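Local coordinates for Alr3790 protein (Anabaena sp., PDB 3HIX) that is of unknown function but contains a rhodanese-like domain, the fold of sulfurtransferases and related phosphatases, at residues 18-23 with 56-61. Sequence-based numbering, arbitrary orientation.
Sequences DVRDRS and YVYGAG
Tyr58 lays the face of its ring under Asp18, whose CA sits 4.1 Å from the ring centroid in a CH-pi contact. Carboxylate and ring planes are 44° apart, and a weak hydrogen bond runs from Tyr58 OH to Asp18 OD2 (2.7 Å); the hydroxyl's stronger bond is with Ile30 N in strand 29-30. The Asp18 carboxylate is swung away from its own amide (chi1 -173°), which carries it to Arg20, gripping it side-on: NE bonds to OD1 at 2.9 Å and NH2 to OD2 at 2.7 Å, both on syn lone pairs and close to the guanidinium plane. NH2 also bonds Gly28 O; OD1 accepts from Arg20 N, closing an Asx turn. Tyr58 CE1 lies over one guanidinium face, and Arg20 CG rests 3.3 Å from Ala60 N. Next to this cluster Asp18 and Tyr58 form a parallel bridge; just past the strand end Val19 N gives a nearly straight bond to Tyr58 O, while Val19 CG2 presses tightly on Gly59 CA. An alanine in place of Asp18 is likely to leave the Arg20 charge without its carboxylate mate, its guanidinium held mainly by Gly28 O and freer to turn. Two central strands of the rhodanese fold's parallel sheet thus meet at a buried carboxylate, its charge probably balanced mainly by Arg20. Gly59 stands where rhodaneses usually carry the catalytic cysteine, so cysteine-based sulfur transfer is unlikely at this loop.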
loop_
_atom_site.group_PDB
_atom_site.type_symbol
_atom_site.label_atom_id
_atom_site.label_comp_id
_atom_site.label_asym_id
_atom_site.label_seq_id
_atom_site.Cartn_x
_atom_site.Cartn_y
_atom_site.Cartn_z
ATOM N N ASP A 18 -0.014 -1.381 0.593
ATOM C CA ASP A 18 -1.311 -0.844 0.994
ATOM C C ASP A 18 -0.986 -0.068 2.272
ATOM O O ASP A 18 -0.622 -0.669 3.274
ATOM C CB ASP A 18 -2.293 -1.993 1.303
ATOM C CG ASP A 18 -3.709 -1.506 1.570
ATOM O OD1 ASP A 18 -3.875 -0.374 2.070
ATOM O OD2 ASP A 18 -4.665 -2.269 1.299
ATOM N N VAL A 19 -1.100 1.256 2.226
ATOM C CA VAL A 19 -0.776 2.100 3.378
ATOM C C VAL A 19 -1.978 2.481 4.237
ATOM O O VAL A 19 -1.864 3.295 5.156
ATOM C CB VAL A 19 -0.045 3.395 2.937
ATOM C CG1 VAL A 19 1.279 3.038 2.310
ATOM C CG2 VAL A 19 -0.907 4.201 1.959
ATOM N N ARG A 20 -3.129 1.892 3.945
ATOM C CA ARG A 20 -4.322 2.167 4.738
ATOM C C ARG A 20 -4.228 1.444 6.077
ATOM O O ARG A 20 -3.326 0.637 6.304
ATOM C CB ARG A 20 -5.576 1.689 3.999
ATOM C CG ARG A 20 -5.779 2.358 2.642
ATOM C CD ARG A 20 -6.913 1.699 1.874
ATOM N NE ARG A 20 -6.677 0.268 1.703
ATOM C CZ ARG A 20 -7.616 -0.611 1.361
ATOM N NH1 ARG A 20 -8.858 -0.205 1.141
ATOM N NH2 ARG A 20 -7.328 -1.904 1.290
ATOM N N ASP A 21 -5.174 1.742 6.959
ATOM C CA ASP A 21 -5.241 1.119 8.275
ATOM C C ASP A 21 -5.319 -0.394 8.064
ATOM O O ASP A 21 -6.014 -0.858 7.162
ATOM C CB ASP A 21 -6.498 1.608 8.993
ATOM C CG ASP A 21 -6.343 1.627 10.493
ATOM O OD1 ASP A 21 -5.478 2.375 10.992
ATOM O OD2 ASP A 21 -7.094 0.898 11.171
ATOM N N ARG A 22 -4.612 -1.161 8.887
ATOM C CA ARG A 22 -4.620 -2.616 8.758
ATOM C C ARG A 22 -6.031 -3.202 8.808
ATOM O O ARG A 22 -6.306 -4.233 8.183
ATOM C CB ARG A 22 -3.757 -3.256 9.852
ATOM C CG ARG A 22 -3.825 -4.790 9.898
ATOM C CD ARG A 22 -3.482 -5.415 8.549
ATOM N NE ARG A 22 -3.832 -6.832 8.479
ATOM C CZ ARG A 22 -2.975 -7.833 8.649
ATOM N NH1 ARG A 22 -1.696 -7.583 8.903
ATOM N NH2 ARG A 22 -3.397 -9.087 8.551
ATOM N N SER A 23 -6.919 -2.548 9.552
ATOM C CA SER A 23 -8.297 -3.011 9.675
ATOM C C SER A 23 -8.955 -2.930 8.306
ATOM O O SER A 23 -9.773 -3.773 7.945
ATOM C CB SER A 23 -9.075 -2.132 10.659
ATOM O OG SER A 23 -9.323 -0.846 10.107
ATOM N N TYR A 56 4.876 0.258 -5.717
ATOM C CA TYR A 56 3.635 0.902 -6.088
ATOM C C TYR A 56 2.787 0.964 -4.831
ATOM O O TYR A 56 2.563 -0.045 -4.160
ATOM C CB TYR A 56 2.983 0.115 -7.220
ATOM C CG TYR A 56 3.787 0.255 -8.493
ATOM C CD1 TYR A 56 3.394 1.142 -9.497
ATOM C CD2 TYR A 56 5.005 -0.411 -8.644
ATOM C CE1 TYR A 56 4.201 1.367 -10.617
ATOM C CE2 TYR A 56 5.820 -0.190 -9.754
ATOM C CZ TYR A 56 5.414 0.701 -10.733
ATOM O OH TYR A 56 6.234 0.951 -11.813
ATOM N N VAL A 57 2.354 2.170 -4.493
ATOM C CA VAL A 57 1.579 2.365 -3.286
ATOM C C VAL A 57 0.190 2.919 -3.514
ATOM O O VAL A 57 -0.061 3.653 -4.476
ATOM C CB VAL A 57 2.304 3.330 -2.321
ATOM C CG1 VAL A 57 3.749 2.911 -2.143
ATOM C CG2 VAL A 57 2.236 4.732 -2.858
ATOM N N TYR A 58 -0.711 2.552 -2.613
ATOM C CA TYR A 58 -2.070 3.047 -2.647
ATOM C C TYR A 58 -2.536 3.157 -1.209
ATOM O O TYR A 58 -2.162 2.355 -0.351
ATOM C CB TYR A 58 -3.000 2.125 -3.474
ATOM C CG TYR A 58 -3.361 0.790 -2.853
ATOM C CD1 TYR A 58 -4.556 0.624 -2.151
ATOM C CD2 TYR A 58 -2.539 -0.323 -3.019
ATOM C CE1 TYR A 58 -4.927 -0.623 -1.637
ATOM C CE2 TYR A 58 -2.897 -1.571 -2.507
ATOM C CZ TYR A 58 -4.089 -1.713 -1.818
ATOM O OH TYR A 58 -4.429 -2.938 -1.302
ATOM N N GLY A 59 -3.305 4.200 -0.938
ATOM C CA GLY A 59 -3.840 4.407 0.389
ATOM C C GLY A 59 -5.302 4.747 0.196
ATOM O O GLY A 59 -5.860 4.466 -0.859
ATOM N N ALA A 60 -5.918 5.355 1.201
ATOM C CA ALA A 60 -7.323 5.730 1.126
ATOM C C ALA A 60 -7.465 7.178 0.681
ATOM O O ALA A 60 -7.658 8.072 1.504
ATOM C CB ALA A 60 -7.970 5.534 2.481
ATOM N N GLY A 61 -7.361 7.403 -0.624
ATOM C CA GLY A 61 -7.471 8.742 -1.169
ATOM C C GLY A 61 -6.147 9.245 -1.713
ATOM O O GLY A 61 -5.086 8.733 -1.352
#